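Local atomic coordinates of DisA protein (Sorangium cellulosum, PDB entry 6CCA), a protein that probably transfers methyl groups to carbon to build the gem-dimethyl unit of a growing polyketide on the disorazol assembly line. Residues Thr24-Leu34 with Lys323-Trp331; Leu379-Leu390 with Asn403-Gly411. All coordinates share one frame; numbering follows the deposited sequence.

How the contacts relate
Both contacts lie toward the edge of the methyltransferase sheet formed by strands 384-385 and 387-389, their centres about 12 Å apart. Contact 1 lays the N-terminal segment over the turn that leads into strand 330-337. Contact 2 pairs the next strand, 402-409, with those edge strands. Strands 330-337 and 402-409 are neighbours, and the contacts touch. Lys323 NZ forms a salt bridge with Asp410 OD1 at 2.7 Å and also bonds to Val412 O. Asn329 N lies 2.8 Å from Ser409 O, a probable hydrogen bond. In class I methyltransferases the cofactor sits at the C-terminal ends of the parallel strands. Contact 1 lies at the N-terminal end of strand 330-337, so it is probably remote from that site.

Contact 1. Residues Thr24-Leu34 with Lys323-Trp331; sequences TVHPERFEPLL and KRLLKANGW
The type II turn Lys327-Gly330, which leads into strand 330-337 of the methyltransferase sheet, is covered by the N-terminal segment through Glu28, Phe30 and Pro32. Asn329 carries the middle. Its ND2 donates to Phe30 O at 2.9 Å, within both the carbonyl plane and its own amide plane. Pro32 CD packs 3.6 Å from the same nitrogen. The Phe30 ring meets Asn329 O at its edge, CE1 3.1 Å away, and CD of Lys327 also meets the ring at its edge. Lys327 NZ goes on to a salt bridge with Asp301. Waters bridge the polar groups of the two segments. Water 1 joins Pro27 O to Ala328 N, and water 2 joins Arg29 N to Ala328 O. Water 4 accepts from Leu33 N and Trp331 NE1 and donates to Asn329 O.

At one end, Leu34 CD1 sits over a face of Trp331, 3.8 Å from the centroid of the six-membered ring. This is a CH-pi contact. At the other end, Arg324 grips Thr24 OG1 end-on, NH1 at 3.0 Å and NH2 at 3.2 Å, and the hydroxyl oxygen lies in the guanidinium plane. A bend at chi3 (-56°) turns the guanidinium toward the threonine. His26 NE2 points into the end of helix 315-325, where it makes weak bonds to Lys323 O and Arg324 O, the latter at 3.0 Å.

Around the contact, Phe212 of helix 196-216 meets Trp331 edge-to-face and touches Leu33. Arg216 of that helix makes a cation-pi contact with Phe30. Thr24 belongs to strand 24-25, which pairs antiparallel with strand 412-413.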
loop_
_atom_site.group_PDB
_atom_site.type_symbol
_atom_site.label_atom_id
_atom_site.label_comp_id
_atom_site.label_asym_id
_atom_site.label_seq_id
_atom_site.Cartn_x
_atom_site.Cartn_y
_atom_site.Cartn_z
ATOM N N THR A 24 -28.889 -4.406 2.678
ATOM C CA THR A 24 -28.954 -4.938 4.037
ATOM C C THR A 24 -28.706 -3.780 4.945
ATOM O O THR A 24 -27.746 -3.053 4.721
ATOM C CB THR A 24 -27.786 -5.923 4.260
ATOM O OG1 THR A 24 -28.018 -7.063 3.448
ATOM C CG2 THR A 24 -27.676 -6.414 5.713
ATOM N N VAL A 25 -29.569 -3.551 5.926
ATOM C CA VAL A 25 -29.335 -2.502 6.931
ATOM C C VAL A 25 -29.151 -3.133 8.287
ATOM O O VAL A 25 -30.104 -3.617 8.906
ATOM C CB VAL A 25 -30.540 -1.538 6.995
ATOM C CG1 VAL A 25 -30.356 -0.439 8.024
ATOM C CG2 VAL A 25 -30.830 -1.009 5.591
ATOM N N HIS A 26 -27.939 -3.039 8.831
ATOM C CA HIS A 26 -27.669 -3.608 10.139
ATOM C C HIS A 26 -28.262 -2.742 11.209
ATOM O O HIS A 26 -28.314 -1.502 11.041
ATOM C CB HIS A 26 -26.171 -3.696 10.416
ATOM C CG HIS A 26 -25.388 -4.463 9.401
ATOM N ND1 HIS A 26 -25.796 -5.693 8.918
ATOM C CD2 HIS A 26 -24.136 -4.249 8.882
ATOM C CE1 HIS A 26 -24.876 -6.153 8.073
ATOM N NE2 HIS A 26 -23.864 -5.301 8.040
ATOM N N PRO A 27 -28.686 -3.340 12.330
ATOM C CA PRO A 27 -29.127 -2.539 13.474
ATOM C C PRO A 27 -27.981 -1.830 14.116
ATOM O O PRO A 27 -26.821 -2.307 14.067
ATOM C CB PRO A 27 -29.687 -3.545 14.483
ATOM C CG PRO A 27 -29.140 -4.869 14.066
ATOM C CD PRO A 27 -28.727 -4.795 12.587
ATOM N N GLU A 28 -28.270 -0.692 14.752
ATOM C CA GLU A 28 -27.242 0.006 15.460
ATOM C C GLU A 28 -27.112 -0.514 16.889
ATOM O O GLU A 28 -28.031 -0.335 17.717
ATOM C CB GLU A 28 -27.568 1.505 15.447
ATOM C CG GLU A 28 -27.736 2.043 14.041
ATOM C CD GLU A 28 -27.863 3.574 14.017
ATOM O OE1 GLU A 28 -28.920 4.127 14.413
ATOM O OE2 GLU A 28 -26.903 4.206 13.599
ATOM N N ARG A 29 -25.990 -1.144 17.198
ATOM C CA ARG A 29 -25.810 -1.759 18.466
ATOM C C ARG A 29 -24.956 -0.944 19.396
ATOM O O ARG A 29 -24.894 -1.218 20.576
ATOM C CB ARG A 29 -25.229 -3.150 18.306
ATOM C CG ARG A 29 -26.052 -4.039 17.369
ATOM C CD ARG A 29 -25.410 -5.413 17.247
ATOM N NE ARG A 29 -26.108 -6.245 16.266
ATOM C CZ ARG A 29 -27.195 -6.964 16.522
ATOM N NH1 ARG A 29 -27.751 -6.940 17.728
ATOM N NH2 ARG A 29 -27.747 -7.693 15.573
ATOM N N PHE A 30 -24.313 0.083 18.909
ATOM C CA PHE A 30 -23.624 1.018 19.789
ATOM C C PHE A 30 -23.580 2.363 19.073
ATOM O O PHE A 30 -23.796 2.419 17.886
ATOM C CB PHE A 30 -22.206 0.507 20.159
ATOM C CG PHE A 30 -21.321 0.200 18.943
ATOM C CD1 PHE A 30 -20.513 1.200 18.390
ATOM C CD2 PHE A 30 -21.256 -1.082 18.372
ATOM C CE1 PHE A 30 -19.681 0.961 17.286
ATOM C CE2 PHE A 30 -20.399 -1.331 17.275
ATOM C CZ PHE A 30 -19.643 -0.294 16.726
ATOM N N GLU A 31 -23.316 3.435 19.805
ATOM C CA GLU A 31 -23.284 4.787 19.251
ATOM C C GLU A 31 -22.050 5.107 18.391
ATOM O O GLU A 31 -21.008 4.520 18.588
ATOM C CB GLU A 31 -23.325 5.773 20.432
ATOM C CG GLU A 31 -24.715 5.726 21.103
ATOM C CD GLU A 31 -25.814 6.298 20.199
ATOM O OE1 GLU A 31 -25.980 7.539 20.206
ATOM O OE2 GLU A 31 -26.504 5.528 19.461
ATOM N N PRO A 32 -22.203 6.013 17.432
ATOM C CA PRO A 32 -21.076 6.428 16.607
ATOM C C PRO A 32 -19.983 6.947 17.511
ATOM O O PRO A 32 -20.234 7.723 18.450
ATOM C CB PRO A 32 -21.657 7.504 15.703
ATOM C CG PRO A 32 -23.123 7.221 15.650
ATOM C CD PRO A 32 -23.468 6.625 16.981
ATOM N N LEU A 33 -18.766 6.477 17.297
ATOM C CA LEU A 33 -17.643 6.951 18.112
ATOM C C LEU A 33 -16.443 7.561 17.367
ATOM O O LEU A 33 -15.481 7.986 17.994
ATOM C CB LEU A 33 -17.226 5.935 19.138
ATOM C CG LEU A 33 -16.645 4.628 18.609
ATOM C CD1 LEU A 33 -15.404 4.239 19.397
ATOM C CD2 LEU A 33 -17.737 3.570 18.698
ATOM N N LEU A 34 -16.491 7.555 16.058
ATOM C CA LEU A 34 -15.352 8.037 15.319
ATOM C C LEU A 34 -15.111 9.527 15.467
ATOM O O LEU A 34 -13.980 9.961 15.650
ATOM C CB LEU A 34 -15.466 7.666 13.854
ATOM C CG LEU A 34 -14.243 7.988 12.970
ATOM C CD1 LEU A 34 -12.986 7.434 13.551
ATOM C CD2 LEU A 34 -14.440 7.509 11.539
ATOM N N LYS A 323 -18.521 -3.355 4.286
ATOM C CA LYS A 323 -19.731 -2.873 4.960
ATOM C C LYS A 323 -20.665 -3.991 5.409
ATOM O O LYS A 323 -21.261 -3.885 6.454
ATOM C CB LYS A 323 -20.484 -1.858 4.091
ATOM C CG LYS A 323 -19.756 -0.564 3.996
ATOM C CD LYS A 323 -20.574 0.514 3.345
ATOM C CE LYS A 323 -21.463 1.251 4.330
ATOM N NZ LYS A 323 -22.491 2.006 3.561
ATOM N N ARG A 324 -20.714 -5.078 4.670
ATOM C CA ARG A 324 -21.516 -6.253 5.053
ATOM C C ARG A 324 -20.933 -6.881 6.291
ATOM O O ARG A 324 -21.672 -7.233 7.185
ATOM C CB ARG A 324 -21.545 -7.279 3.896
ATOM C CG ARG A 324 -22.312 -8.569 4.198
ATOM C CD ARG A 324 -22.721 -9.290 2.902
ATOM N NE ARG A 324 -23.515 -8.372 2.057
ATOM C CZ ARG A 324 -24.771 -7.981 2.343
ATOM N NH1 ARG A 324 -25.399 -8.426 3.439
ATOM N NH2 ARG A 324 -25.405 -7.133 1.534
ATOM N N LEU A 325 -19.600 -7.010 6.337
ATOM C CA LEU A 325 -18.907 -7.618 7.455
ATOM C C LEU A 325 -18.906 -6.734 8.713
ATOM O O LEU A 325 -18.916 -7.238 9.833
ATOM C CB LEU A 325 -17.458 -7.894 7.108
ATOM C CG LEU A 325 -17.261 -9.011 6.075
ATOM C CD1 LEU A 325 -15.903 -8.982 5.437
ATOM C CD2 LEU A 325 -17.514 -10.377 6.727
ATOM N N LEU A 326 -18.822 -5.417 8.513
ATOM C CA LEU A 326 -18.788 -4.491 9.667
ATOM C C LEU A 326 -20.160 -4.315 10.315
ATOM O O LEU A 326 -21.188 -4.247 9.626
ATOM C CB LEU A 326 -18.369 -3.100 9.177
ATOM C CG LEU A 326 -16.876 -2.833 9.009
ATOM C CD1 LEU A 326 -16.683 -1.458 8.393
ATOM C CD2 LEU A 326 -16.118 -2.939 10.333
ATOM N N LYS A 327 -20.143 -4.185 11.620
ATOM C CA LYS A 327 -21.310 -3.659 12.337
ATOM C C LYS A 327 -21.583 -2.241 11.895
ATOM O O LYS A 327 -20.701 -1.505 11.468
ATOM C CB LYS A 327 -20.998 -3.643 13.824
ATOM C CG LYS A 327 -20.919 -5.051 14.395
ATOM C CD LYS A 327 -20.543 -5.076 15.844
ATOM C CE LYS A 327 -20.339 -6.540 16.274
ATOM N NZ LYS A 327 -19.711 -6.457 17.621
ATOM N N ALA A 328 -22.847 -1.848 12.009
ATOM C CA ALA A 328 -23.172 -0.449 11.934
ATOM C C ALA A 328 -22.296 0.327 12.883
ATOM O O ALA A 328 -22.081 -0.068 14.034
ATOM C CB ALA A 328 -24.686 -0.265 12.266
ATOM N N ASN A 329 -21.829 1.507 12.435
ATOM C CA ASN A 329 -20.860 2.322 13.183
ATOM C C ASN A 329 -19.536 1.582 13.565
ATOM O O ASN A 329 -18.814 2.002 14.501
ATOM C CB ASN A 329 -21.467 2.781 14.497
ATOM C CG ASN A 329 -22.723 3.612 14.270
ATOM O OD1 ASN A 329 -22.780 4.311 13.284
ATOM N ND2 ASN A 329 -23.718 3.531 15.170
ATOM N N GLY A 330 -19.202 0.527 12.777
ATOM C CA GLY A 330 -17.890 -0.099 12.855
ATOM C C GLY A 330 -16.921 0.732 11.969
ATOM O O GLY A 330 -17.339 1.480 11.043
ATOM N N TRP A 331 -15.651 0.605 12.271
ATOM C CA TRP A 331 -14.620 1.381 11.512
ATOM C C TRP A 331 -13.873 0.561 10.475
ATOM O O TRP A 331 -13.552 -0.627 10.711
ATOM C CB TRP A 331 -13.585 1.925 12.483
ATOM C CG TRP A 331 -14.034 2.903 13.530
ATOM C CD1 TRP A 331 -15.292 3.281 13.837
ATOM C CD2 TRP A 331 -13.177 3.504 14.480
ATOM N NE1 TRP A 331 -15.255 4.180 14.891
ATOM C CE2 TRP A 331 -13.969 4.291 15.333
ATOM C CE3 TRP A 331 -11.787 3.444 14.699
ATOM C CZ2 TRP A 331 -13.425 5.054 16.367
ATOM C CZ3 TRP A 331 -11.225 4.179 15.752
ATOM C CH2 TRP A 331 -12.065 5.015 16.573
HETATM O O HOH W 1 -24.543 -3.619 13.589
HETATM O O HOH W 2 -23.735 -1.771 15.584
HETATM O O HOH W 3 -25.056 3.435 11.695
HETATM O O HOH W 4 -18.069 4.712 15.238
#

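Contact 2. Residues Leu379-Leu390 with Asn403-Gly411; sequences LEEEGFRRVAPL and NVILAESDG
Glu408 OE1 is held by two arginines that reach it from different directions. Arg386 lies alongside Glu408, and its NH1 meets the syn lone pair of OE1 at 2.8 Å. Arg385 crosses obliquely instead. Its NH2, 3.3 Å from OE1, comes from above the carboxylate, with the two planes nearly perpendicular (89°). With CG anti to the backbone N (chi1 175°) and an extended chain, Glu408 carries its carboxylate out to both guanidinium groups. The other oxygen, OE2, accepts from Leu34 N, so the acid also ties in the N-terminal segment.

Across the sheet from these charges, Phe384 CD2 packs 3.7 Å from Ala407 CB, and Leu379 CD1 reaches Ile405 CG2. On the Glu408 side, Leu390 runs alongside Val404 in the same direction, CD1 against CG1, and its CD2 approaches Leu406. Asn403 ND2 donates to Leu390 O at 2.8 Å, on a lone pair, and so extends the pairing past Leu390 N to Val404 O.

The register shifts by one residue between the pairs Arg385-Glu408 and Ala388-Leu406, a beta bulge at Arg386 and Val387. A Schellman motif at Gly383 ends helix 372-381 just before. Strand 402-409, antiparallel to both 330-337 and the edge strands and lying between them, is characteristic of the class I methyltransferase fold.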
loop_
_atom_site.group_PDB
_atom_site.type_symbol
_atom_site.label_atom_id
_atom_site.label_comp_id
_atom_site.label_asym_id
_atom_site.label_seq_id
_atom_site.Cartn_x
_atom_site.Cartn_y
_atom_site.Cartn_z
ATOM N N LEU A 379 -15.211 6.883 -0.164
ATOM C CA LEU A 379 -15.735 6.180 1.002
ATOM C C LEU A 379 -17.097 6.864 1.325
ATOM O O LEU A 379 -18.057 6.163 1.718
ATOM C CB LEU A 379 -14.809 6.346 2.176
ATOM C CG LEU A 379 -13.561 5.455 2.019
ATOM C CD1 LEU A 379 -12.436 5.907 2.882
ATOM C CD2 LEU A 379 -13.911 3.965 2.338
ATOM N N GLU A 380 -17.106 8.202 1.262
ATOM C CA GLU A 380 -18.432 8.932 1.431
ATOM C C GLU A 380 -19.504 8.473 0.475
ATOM O O GLU A 380 -20.653 8.205 0.898
ATOM C CB GLU A 380 -18.218 10.447 1.341
ATOM C CG GLU A 380 -17.555 10.970 2.573
ATOM C CD GLU A 380 -17.070 12.413 2.469
ATOM O OE1 GLU A 380 -17.118 12.944 1.365
ATOM O OE2 GLU A 380 -16.642 12.985 3.497
ATOM N N GLU A 381 -19.181 8.337 -0.804
ATOM C CA GLU A 381 -20.145 7.839 -1.765
ATOM C C GLU A 381 -20.638 6.479 -1.456
ATOM O O GLU A 381 -21.748 6.139 -1.818
ATOM C CB GLU A 381 -19.582 7.789 -3.183
ATOM C CG GLU A 381 -19.421 9.145 -3.798
ATOM C CD GLU A 381 -18.564 9.124 -5.049
ATOM O OE1 GLU A 381 -18.474 8.106 -5.755
ATOM O OE2 GLU A 381 -17.989 10.159 -5.315
ATOM N N GLU A 382 -19.790 5.638 -0.870
ATOM C CA GLU A 382 -20.161 4.278 -0.524
ATOM C C GLU A 382 -20.841 4.170 0.823
ATOM O O GLU A 382 -21.072 3.064 1.336
ATOM C CB GLU A 382 -18.909 3.354 -0.617
ATOM C CG GLU A 382 -18.414 3.161 -2.071
ATOM C CD GLU A 382 -19.511 2.658 -3.018
ATOM O OE1 GLU A 382 -20.112 1.615 -2.721
ATOM O OE2 GLU A 382 -19.730 3.342 -4.045
ATOM N N GLY A 383 -21.117 5.314 1.440
ATOM C CA GLY A 383 -21.882 5.337 2.678
ATOM C C GLY A 383 -21.119 5.191 3.979
ATOM O O GLY A 383 -21.683 4.743 4.969
ATOM N N PHE A 384 -19.835 5.577 3.993
ATOM C CA PHE A 384 -19.186 5.785 5.231
ATOM C C PHE A 384 -19.351 7.245 5.616
ATOM O O PHE A 384 -19.493 8.067 4.702
ATOM C CB PHE A 384 -17.664 5.437 5.109
ATOM C CG PHE A 384 -17.394 3.979 4.900
ATOM C CD1 PHE A 384 -17.426 3.419 3.623
ATOM C CD2 PHE A 384 -17.043 3.134 5.967
ATOM C CE1 PHE A 384 -17.161 2.049 3.407
ATOM C CE2 PHE A 384 -16.768 1.770 5.754
ATOM C CZ PHE A 384 -16.824 1.226 4.461
ATOM N N ARG A 385 -19.245 7.546 6.903
ATOM C CA ARG A 385 -19.273 8.899 7.465
ATOM C C ARG A 385 -18.055 9.219 8.312
ATOM O O ARG A 385 -17.306 8.358 8.639
ATOM C CB ARG A 385 -20.490 9.078 8.371
ATOM C CG ARG A 385 -21.650 8.233 7.990
ATOM C CD ARG A 385 -22.840 8.431 8.851
ATOM N NE ARG A 385 -22.669 7.655 10.063
ATOM C CZ ARG A 385 -23.610 6.933 10.616
ATOM N NH1 ARG A 385 -24.781 6.835 10.045
ATOM N NH2 ARG A 385 -23.354 6.327 11.747
ATOM N N ARG A 386 -17.902 10.477 8.686
ATOM C CA ARG A 386 -16.806 10.922 9.506
ATOM C C ARG A 386 -15.476 10.536 8.875
ATOM O O ARG A 386 -14.523 10.387 9.548
ATOM C CB ARG A 386 -16.892 10.300 10.894
ATOM C CG ARG A 386 -17.449 11.153 11.989
ATOM C CD ARG A 386 -18.754 10.496 12.412
ATOM N NE ARG A 386 -19.811 11.328 12.051
ATOM C CZ ARG A 386 -21.099 11.086 12.149
ATOM N NH1 ARG A 386 -21.608 9.947 12.567
ATOM N NH2 ARG A 386 -21.876 12.037 11.783
ATOM N N VAL A 387 -15.487 10.379 7.573
ATOM C CA VAL A 387 -14.301 9.923 6.895
ATOM C C VAL A 387 -13.136 10.856 7.173
ATOM O O VAL A 387 -13.234 12.028 6.982
ATOM C CB VAL A 387 -14.510 9.697 5.411
ATOM C CG1 VAL A 387 -13.255 9.130 4.815
ATOM C CG2 VAL A 387 -15.648 8.751 5.166
ATOM N N ALA A 388 -12.065 10.293 7.698
ATOM C CA ALA A 388 -10.921 11.057 8.182
ATOM C C ALA A 388 -9.570 10.554 7.707
ATOM O O ALA A 388 -8.938 9.711 8.365
ATOM C CB ALA A 388 -10.954 11.169 9.692
ATOM N N PRO A 389 -9.096 11.071 6.563
ATOM C CA PRO A 389 -7.712 10.926 6.247
ATOM C C PRO A 389 -6.987 11.792 7.246
ATOM O O PRO A 389 -7.376 12.989 7.452
ATOM C CB PRO A 389 -7.595 11.467 4.837
ATOM C CG PRO A 389 -8.970 11.621 4.330
ATOM C CD PRO A 389 -9.835 11.816 5.546
ATOM N N LEU A 390 -6.020 11.239 7.929
ATOM C CA LEU A 390 -5.368 11.995 9.007
ATOM C C LEU A 390 -4.544 13.155 8.389
ATOM O O LEU A 390 -4.204 13.115 7.208
ATOM C CB LEU A 390 -4.573 11.095 9.897
ATOM C CG LEU A 390 -5.425 10.110 10.690
ATOM C CD1 LEU A 390 -4.536 9.204 11.480
ATOM C CD2 LEU A 390 -6.407 10.880 11.591
ATOM N N ASN A 403 -0.877 7.741 3.863
ATOM C CA ASN A 403 -1.779 8.178 4.940
ATOM C C ASN A 403 -2.513 7.039 5.624
ATOM O O ASN A 403 -2.625 5.918 5.031
ATOM C CB ASN A 403 -2.744 9.254 4.423
ATOM C CG ASN A 403 -3.180 10.218 5.544
ATOM O OD1 ASN A 403 -2.710 10.125 6.689
ATOM N ND2 ASN A 403 -4.086 11.134 5.206
ATOM N N VAL A 404 -2.942 7.281 6.855
ATOM C CA VAL A 404 -3.960 6.444 7.493
ATOM C C VAL A 404 -5.327 7.160 7.361
ATOM O O VAL A 404 -5.453 8.396 7.579
ATOM C CB VAL A 404 -3.592 6.126 8.905
ATOM C CG1 VAL A 404 -4.781 5.612 9.704
ATOM C CG2 VAL A 404 -2.452 5.118 8.936
ATOM N N ILE A 405 -6.321 6.402 6.967
ATOM C CA ILE A 405 -7.682 6.883 6.677
ATOM C C ILE A 405 -8.661 6.092 7.507
ATOM O O ILE A 405 -8.625 4.879 7.489
ATOM C CB ILE A 405 -8.045 6.824 5.190
ATOM C CG1 ILE A 405 -6.968 7.555 4.338
ATOM C CG2 ILE A 405 -9.431 7.445 4.961
ATOM C CD1 ILE A 405 -6.304 6.674 3.371
ATOM N N LEU A 406 -9.470 6.785 8.296
ATOM C CA LEU A 406 -10.504 6.187 9.162
ATOM C C LEU A 406 -11.885 6.506 8.604
ATOM O O LEU A 406 -12.106 7.600 8.083
ATOM C CB LEU A 406 -10.414 6.712 10.590
ATOM C CG LEU A 406 -8.995 6.718 11.207
ATOM C CD1 LEU A 406 -8.991 7.409 12.546
ATOM C CD2 LEU A 406 -8.484 5.348 11.366
ATOM N N ALA A 407 -12.794 5.550 8.662
ATOM C CA ALA A 407 -14.137 5.764 8.138
ATOM C C ALA A 407 -15.148 4.930 8.959
ATOM O O ALA A 407 -14.819 3.822 9.400
ATOM C CB ALA A 407 -14.172 5.311 6.728
ATOM N N GLU A 408 -16.327 5.506 9.185
ATOM C CA GLU A 408 -17.380 4.890 10.018
ATOM C C GLU A 408 -18.485 4.398 9.112
ATOM O O GLU A 408 -19.044 5.121 8.251
ATOM C CB GLU A 408 -17.889 5.942 11.001
ATOM C CG GLU A 408 -19.065 5.542 11.877
ATOM C CD GLU A 408 -19.430 6.698 12.792
ATOM O OE1 GLU A 408 -20.327 7.416 12.382
ATOM O OE2 GLU A 408 -18.824 6.847 13.902
ATOM N N SER A 409 -18.830 3.147 9.272
ATOM C CA SER A 409 -19.832 2.569 8.412
ATOM C C SER A 409 -21.218 2.990 8.887
ATOM O O SER A 409 -21.479 2.977 10.070
ATOM C CB SER A 409 -19.803 1.049 8.481
ATOM O OG SER A 409 -20.794 0.556 7.622
ATOM N N ASP A 410 -22.093 3.308 7.941
ATOM C CA ASP A 410 -23.471 3.640 8.258
ATOM C C ASP A 410 -24.317 2.382 8.433
ATOM O O ASP A 410 -25.509 2.471 8.726
ATOM C CB ASP A 410 -24.073 4.528 7.166
ATOM C CG ASP A 410 -24.320 3.776 5.873
ATOM O OD1 ASP A 410 -23.849 2.626 5.754
ATOM O OD2 ASP A 410 -24.986 4.335 4.977
ATOM N N GLY A 411 -23.709 1.209 8.257
ATOM C CA GLY A 411 -24.466 -0.038 8.412
ATOM C C GLY A 411 -25.332 -0.457 7.223
ATOM O O GLY A 411 -26.078 -1.456 7.340
#